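Local coordinates for protein Alpha/beta hydrolase (Xanthomonas campestris pv. campestris, PDB 2QJW) that is uncharacterised but probably acts as a hydrolase of the alpha/beta superfamily, with no substrate yet identified, at residues L115-V120 with I139-A144; P106-P111 with A135-A140. All blocks are in the same frame, centred on the assembly; numbering follows the deposited sequence. Where two conformers were deposited one is given.

Contact 1 of 2, residues L115-V120 with I139-A144; sequences LDAAAV and IAWAQA
Leu115 and Trp141 mark the closest backbone approach, their CA atoms 8.3 Å apart, where the irregular chain 115-120 passes one turn of the helix that contains 139-144. Asp116 and Ala117 run nearly extended, and the gap is filled mainly by the indole of Trp141, which reaches out from the helix with CG anti to the backbone N (chi1 -170°). At its outer edge Trp141 NE1 donates a hydrogen bond to Leu115 O, 2.9 Å long and with an angle of 155° at the hydrogen. The oxygen lies close to the plane of the indole, whereas the donor stands well above the carbonyl plane. The same leucine also covers one face of the ring: the two side chains cross at about a right angle, and Leu115 CD2 sits 3.5 Å from the centroid of the five-membered ring in a CH-pi contact, with CE2 of Trp141 its closest atom. Ala117 meets the six-membered ring at its edge, CB lying 3.9 Å from Trp141 CH2. Main-chain bond, methyl over the face and methyl at the rim together limit how the indole can tilt or turn. Arg145 adds a cation-pi contact to Trp141 and a salt bridge to Asp116, thus joining helix and loop a second time. The arrangement is structural packing in an alpha/beta-hydrolase fold: a tryptophan from helix 135-145 fills the space between the connection that follows strand 99-103 and the side chains of strand 122-127, where Ile122 and Ile124 touch the ring.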
ATOM      1  N   LEU A 115      17.270  11.590   5.227  1.00 11.95           N
ATOM      2  CA  LEU A 115      16.843  10.215   5.401  1.00 11.37           C
ATOM      3  C   LEU A 115      17.559   9.320   4.439  1.00 10.96           C
ATOM      4  O   LEU A 115      17.634   9.606   3.267  1.00 12.93           O
ATOM      5  CB  LEU A 115      15.363  10.108   5.118  1.00 11.98           C
ATOM      6  CG  LEU A 115      14.635   8.762   5.388  1.00 11.16           C
ATOM      7  CD1 LEU A 115      14.559   8.403   6.897  1.00 11.84           C
ATOM      8  CD2 LEU A 115      13.296   8.777   4.729  1.00 12.86           C
ATOM      9  N   ASP A 116      18.079   8.190   4.958  1.00 11.80           N
ATOM     10  CA  ASP A 116      18.697   7.138   4.150  1.00 11.96           C
ATOM     11  C   ASP A 116      18.482   5.840   4.898  1.00 12.47           C
ATOM     12  O   ASP A 116      18.161   5.843   6.062  1.00 10.92           O
ATOM     13  CB  ASP A 116      20.171   7.441   3.887  1.00 12.82           C
ATOM     14  CG  ASP A 116      20.766   6.645   2.755  1.00 11.95           C
ATOM     15  OD1 ASP A 116      20.049   6.083   1.948  1.00 17.26           O
ATOM     16  OD2 ASP A 116      22.005   6.696   2.646  1.00 19.76           O
ATOM     17  N   ALA A 117      18.733   4.735   4.212  1.00 11.47           N
ATOM     18  CA  ALA A 117      18.477   3.420   4.730  1.00 10.18           C
ATOM     19  C   ALA A 117      19.341   2.379   4.013  1.00 12.34           C
ATOM     20  O   ALA A 117      19.740   2.566   2.875  1.00 12.63           O
ATOM     21  CB  ALA A 117      16.991   3.074   4.581  1.00 14.00           C
ATOM     22  N   ALA A 118      19.539   1.251   4.685  1.00 13.46           N
ATOM     23  CA  ALA A 118      20.210   0.106   4.092  1.00 12.48           C
ATOM     24  C   ALA A 118      19.377  -0.405   2.933  1.00 14.12           C
ATOM     25  O   ALA A 118      18.144  -0.245   2.882  1.00 11.96           O
ATOM     26  CB  ALA A 118      20.317  -0.974   5.140  1.00 16.09           C
ATOM     27  N   ALA A 119      20.036  -1.117   2.042  1.00 12.56           N
ATOM     28  CA  ALA A 119      19.431  -1.688   0.845  1.00 11.75           C
ATOM     29  C   ALA A 119      18.777  -3.027   1.135  1.00 12.09           C
ATOM     30  O   ALA A 119      19.086  -4.037   0.528  1.00 13.52           O
ATOM     31  CB  ALA A 119      20.481  -1.788  -0.255  1.00 12.73           C
ATOM     32  N   VAL A 120      17.820  -3.021   2.047  1.00 10.53           N
ATOM     33  CA  VAL A 120      17.047  -4.137   2.508  1.00 10.83           C
ATOM     34  C   VAL A 120      15.547  -3.874   2.236  1.00 11.34           C
ATOM     35  O   VAL A 120      15.197  -2.776   1.816  1.00 11.63           O
ATOM     36  CB  VAL A 120      17.303  -4.362   3.995  1.00 12.73           C
ATOM     37  CG1 VAL A 120      18.831  -4.593   4.217  1.00 11.64           C
ATOM     38  CG2 VAL A 120      16.818  -3.211   4.886  1.00 11.97           C
ATOM     39  N   ILE A 139       7.199  10.043  -1.554  1.00  9.59           N
ATOM     40  CA  ILE A 139       7.051   9.399  -2.825  1.00  9.39           C
ATOM     41  C   ILE A 139       8.404   9.426  -3.558  1.00  8.55           C
ATOM     42  O   ILE A 139       8.884   8.396  -4.064  1.00 10.93           O
ATOM     43  CB  ILE A 139       5.954  10.079  -3.699  1.00  9.89           C
ATOM     44  CG1 ILE A 139       4.586   9.742  -3.054  1.00 10.22           C
ATOM     45  CG2 ILE A 139       6.109   9.651  -5.177  1.00 11.31           C
ATOM     46  CD1 ILE A 139       3.450  10.743  -3.444  1.00 11.22           C
ATOM     47  N   ALA A 140       9.107  10.578  -3.592  1.00  9.94           N
ATOM     48  CA  ALA A 140      10.402  10.640  -4.308  1.00 11.79           C
ATOM     49  C   ALA A 140      11.465   9.739  -3.646  1.00 10.60           C
ATOM     50  O   ALA A 140      12.249   9.086  -4.314  1.00 11.55           O
ATOM     51  CB  ALA A 140      10.903  12.081  -4.457  1.00 13.61           C
ATOM     52  N   TRP A 141      11.510   9.734  -2.323  1.00 10.16           N
ATOM     53  CA  TRP A 141      12.483   8.944  -1.594  1.00 10.50           C
ATOM     54  C   TRP A 141      12.227   7.481  -1.834  1.00  9.22           C
ATOM     55  O   TRP A 141      13.161   6.694  -2.130  1.00 11.20           O
ATOM     56  CB  TRP A 141      12.345   9.260  -0.096  1.00 11.71           C
ATOM     57  CG  TRP A 141      13.418   8.722   0.797  1.00 11.44           C
ATOM     58  CD1 TRP A 141      14.608   9.296   1.071  1.00 12.76           C
ATOM     59  CD2 TRP A 141      13.466   7.414   1.384  1.00  9.91           C
ATOM     60  NE1 TRP A 141      15.374   8.461   1.843  1.00 11.30           N
ATOM     61  CE2 TRP A 141      14.669   7.307   2.069  1.00 10.56           C
ATOM     62  CE3 TRP A 141      12.568   6.334   1.450  1.00  9.86           C
ATOM     63  CZ2 TRP A 141      15.030   6.140   2.779  1.00 11.32           C
ATOM     64  CZ3 TRP A 141      12.920   5.199   2.156  1.00 12.88           C
ATOM     65  CH2 TRP A 141      14.115   5.114   2.822  1.00 11.08           C
ATOM     66  N   ALA A 142      10.953   7.067  -1.751  1.00  9.44           N
ATOM     67  CA  ALA A 142      10.611   5.693  -2.000  1.00  9.53           C
ATOM     68  C   ALA A 142      10.845   5.263  -3.448  1.00  9.10           C
ATOM     69  O   ALA A 142      11.316   4.150  -3.736  1.00 10.19           O
ATOM     70  CB  ALA A 142       9.136   5.445  -1.612  1.00  9.71           C
ATOM     71  N   GLN A 143      10.488   6.130  -4.392  1.00 10.91           N
ATOM     72  CA  GLN A 143      10.649   5.833  -5.837  1.00 10.93           C
ATOM     73  C   GLN A 143      12.128   5.542  -6.183  1.00 12.12           C
ATOM     74  O   GLN A 143      12.441   4.633  -6.970  1.00 12.80           O
ATOM     75  CB  GLN A 143      10.085   6.955  -6.691  1.00 11.65           C
ATOM     76  CG  GLN A 143      10.091   6.653  -8.192  1.00 13.00           C
ATOM     77  CD  GLN A 143       9.054   7.449  -8.958  1.00 18.98           C
ATOM     78  OE1 GLN A 143       8.627   8.512  -8.539  1.00 25.77           O
ATOM     79  NE2 GLN A 143       8.633   6.911 -10.094  1.00 25.28           N
ATOM     80  N   ALA A 144      13.029   6.295  -5.562  1.00 12.26           N
ATOM     81  CA  ALA A 144      14.480   6.148  -5.846  1.00 12.57           C
ATOM     82  C   ALA A 144      14.983   4.777  -5.458  1.00 15.71           C
ATOM     83  O   ALA A 144      15.950   4.265  -6.013  1.00 16.04           O
ATOM     84  CB  ALA A 144      15.272   7.253  -5.109  1.00 13.63           C
TER

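Contact 2 of 2, residues P106-P111 with A135-A140; sequences PTKMGP and AADVIA
Thr107 and Asp137 face each other with side chains set by their first torsions. In Thr107, chi1 of 64° puts OG1 between the backbone N and the carbonyl carbon and swings CG2 opposite the carbonyl carbon, so that hydroxyl and methyl both meet the helix. In Asp137, chi1 of -71° sets CG anti to the carbonyl carbon, which turns the carboxylate towards Thr107 and Lys108. The two side chains cross at about a right angle, Thr107 OG1 lying 3.7 Å from Asp137 CB. Beside the hydroxyl, the threonine methyl rests against the helix backbone, with CG2 3.6 Å from Asp137 O, and just reaches the CG2 methyl of Val138. No direct hydrogen bond links the segments; the polar groups are joined through water. One water donates to Asp137 OD2 at 2.7 Å and is also hydrogen-bonded to Thr107 OG1 at 2.8 Å. A second donates to Asp137 OD1 and accepts from Lys108 NZ, so each carboxylate oxygen has a water of its own. Lys108, extended beyond CG, crosses the aspartate and brings CE to 3.6 Å from Asp137 OD2, but NZ stays 4.1 Å from that oxygen, beyond salt-bridge range. The opposite charges probably still attract, with the second water mediating between them. The contact thus grades from an apolar side at Val138 to a hydrated, charged rim at Lys108. It joins the loop after strand 99-103 to the first turns of helix 135-145. Val138 continues inward onto Ile124 and His126 of strand 122-127 and Leu149 of strand 148-152, while Pro106, early in the loop, packs on Tyr86 of helix 83-92.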
ATOM      1  N   PRO A 106      10.178  11.283   8.012  1.00 11.20           N
ATOM      2  CA  PRO A 106      10.630  12.567   7.464  1.00 10.76           C
ATOM      3  C   PRO A 106      11.841  12.347   6.569  1.00 12.19           C
ATOM      4  O   PRO A 106      12.730  11.550   6.885  1.00 13.35           O
ATOM      5  CB  PRO A 106      11.033  13.349   8.692  1.00 15.59           C
ATOM      6  CG  PRO A 106      11.404  12.361   9.668  1.00 16.02           C
ATOM      7  CD  PRO A 106      10.592  11.077   9.401  1.00 14.64           C
ATOM      8  N   THR A 107      11.916  13.051   5.455  1.00 12.30           N
ATOM      9  CA  THR A 107      13.024  12.916   4.540  1.00 12.38           C
ATOM     10  C   THR A 107      14.125  13.939   4.880  1.00 14.99           C
ATOM     11  O   THR A 107      15.239  13.720   4.487  1.00 16.19           O
ATOM     12  CB  THR A 107      12.605  13.039   3.082  1.00 13.36           C
ATOM     13  OG1 THR A 107      12.103  14.379   2.859  1.00 16.80           O
ATOM     14  CG2 THR A 107      11.509  12.010   2.745  1.00 15.01           C
ATOM     15  N   LYS A 108      13.785  15.018   5.588  1.00 19.55           N
ATOM     16  CA  LYS A 108      14.727  16.070   5.939  1.00 23.15           C
ATOM     17  C   LYS A 108      14.768  16.203   7.452  1.00 23.23           C
ATOM     18  O   LYS A 108      13.741  16.025   8.114  1.00 24.03           O
ATOM     19  CB  LYS A 108      14.228  17.375   5.343  1.00 23.03           C
ATOM     20  CG  LYS A 108      13.960  17.379   3.829  1.00 29.06           C
ATOM     21  CD  LYS A 108      13.237  18.675   3.392  1.00 29.62           C
ATOM     22  CE  LYS A 108      12.721  18.573   1.955  1.00 34.48           C
ATOM     23  NZ  LYS A 108      12.411  19.908   1.378  1.00 42.07           N
HETATM   24  N   MSE A 109      15.930  16.551   7.997  0.50 21.09           N
HETATM   25  CA  MSE A 109      16.102  16.656   9.440  0.50 20.98           C
HETATM   26  C   MSE A 109      17.051  17.815   9.748  0.50 22.57           C
HETATM   27  O   MSE A 109      18.103  17.599  10.335  0.50 21.69           O
HETATM   28  CB  MSE A 109      16.617  15.308   9.975  0.50 19.79           C
HETATM   29  CG  MSE A 109      16.720  15.126  11.517  0.50 18.67           C
HETATM   30 SE   MSE A 109      15.093  15.282  12.481  0.45 19.73          SE
HETATM   31  CE  MSE A 109      14.048  13.887  11.658  0.50 14.08           C
ATOM     32  N   GLY A 110      16.686  19.004   9.254  1.00 25.74           N
ATOM     33  CA  GLY A 110      17.425  20.244   9.495  1.00 27.99           C
ATOM     34  C   GLY A 110      18.890  20.059   9.194  1.00 26.23           C
ATOM     35  O   GLY A 110      19.260  19.602   8.104  1.00 26.97           O
ATOM     36  N   PRO A 111      19.759  20.355  10.173  1.00 24.88           N
ATOM     37  CA  PRO A 111      21.184  20.160   9.944  1.00 24.35           C
ATOM     38  C   PRO A 111      21.664  18.711  10.030  1.00 22.75           C
ATOM     39  O   PRO A 111      22.808  18.446   9.724  1.00 22.48           O
ATOM     40  CB  PRO A 111      21.816  20.977  11.086  1.00 23.01           C
ATOM     41  CG  PRO A 111      20.830  20.845  12.160  1.00 27.70           C
ATOM     42  CD  PRO A 111      19.501  20.882  11.528  1.00 25.22           C
ATOM     43  N   ALA A 135       3.725  14.590   1.024  1.00 10.51           N
ATOM     44  CA  ALA A 135       3.682  13.246   0.430  1.00 10.49           C
ATOM     45  C   ALA A 135       4.671  13.125  -0.726  1.00 10.69           C
ATOM     46  O   ALA A 135       5.304  12.080  -0.931  1.00 10.31           O
ATOM     47  CB  ALA A 135       2.280  12.918  -0.064  1.00 12.26           C
ATOM     48  N   ALA A 136       4.836  14.151  -1.563  1.00 11.56           N
ATOM     49  CA  ALA A 136       5.732  14.113  -2.692  1.00 10.63           C
ATOM     50  C   ALA A 136       7.164  13.806  -2.285  1.00  9.58           C
ATOM     51  O   ALA A 136       7.884  13.113  -3.009  1.00 12.38           O
ATOM     52  CB  ALA A 136       5.684  15.441  -3.499  1.00 11.04           C
ATOM     53  N   ASP A 137       7.554  14.249  -1.104  1.00 11.00           N
ATOM     54  CA  ASP A 137       8.918  14.063  -0.620  1.00 11.11           C
ATOM     55  C   ASP A 137       9.148  12.579  -0.335  1.00 10.01           C
ATOM     56  O   ASP A 137      10.214  12.041  -0.665  1.00 10.96           O
ATOM     57  CB  ASP A 137       9.204  14.916   0.621  1.00 11.35           C
ATOM     58  CG  ASP A 137       9.296  16.424   0.316  1.00 14.05           C
ATOM     59  OD1 ASP A 137       9.259  16.808  -0.868  1.00 17.65           O
ATOM     60  OD2 ASP A 137       9.452  17.136   1.302  1.00 16.67           O
ATOM     61  N   VAL A 138       8.161  11.930   0.301  1.00  9.58           N
ATOM     62  CA  VAL A 138       8.259  10.476   0.600  1.00  8.63           C
ATOM     63  C   VAL A 138       8.082   9.639  -0.645  1.00  8.60           C
ATOM     64  O   VAL A 138       8.817   8.664  -0.878  1.00  9.68           O
ATOM     65  CB  VAL A 138       7.231  10.121   1.666  1.00 10.41           C
ATOM     66  CG1 VAL A 138       7.168   8.580   1.915  1.00 10.58           C
ATOM     67  CG2 VAL A 138       7.558  10.832   2.973  1.00 12.98           C
ATOM     68  N   ILE A 139       7.199  10.043  -1.554  1.00  9.59           N
ATOM     69  CA  ILE A 139       7.051   9.399  -2.825  1.00  9.39           C
ATOM     70  C   ILE A 139       8.404   9.426  -3.558  1.00  8.55           C
ATOM     71  O   ILE A 139       8.884   8.396  -4.064  1.00 10.93           O
ATOM     72  CB  ILE A 139       5.954  10.079  -3.699  1.00  9.89           C
ATOM     73  CG1 ILE A 139       4.586   9.742  -3.054  1.00 10.22           C
ATOM     74  CG2 ILE A 139       6.109   9.651  -5.177  1.00 11.31           C
ATOM     75  CD1 ILE A 139       3.450  10.743  -3.444  1.00 11.22           C
ATOM     76  N   ALA A 140       9.107  10.578  -3.592  1.00  9.94           N
ATOM     77  CA  ALA A 140      10.402  10.640  -4.308  1.00 11.79           C
ATOM     78  C   ALA A 140      11.465   9.739  -3.646  1.00 10.60           C
ATOM     79  O   ALA A 140      12.249   9.086  -4.314  1.00 11.55           O
ATOM     80  CB  ALA A 140      10.903  12.081  -4.457  1.00 13.61           C
TER
HETATM   81  O   HOH W   1       9.998  16.058   3.689  1.00 24.63           O
HETATM   82  O   HOH W   2      11.450  18.816  -1.306  1.00 48.62           O

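Overall arrangement
After strand 99-103 the chain leaves the parallel sheet and enters a long loop, which gives first 106-111 and then 115-120 before strand 122-127 returns to the sheet. Helix 135-145 follows, and both contacts close on it: contact 2 at its first turns, contact 1 further along. The two contacts therefore cross in sequence; their helical segments overlap at Ile139 and Ala140, though neither residue touches the loop segments. Their centres lie 10 Å apart, and a probable hydrogen bond from Leu115 N to Thr107 O joins the two parts of the loop. Together they tie this connection to the helix leading into strand 148-152, while Ile139 packs on Ile139 of the second subunit.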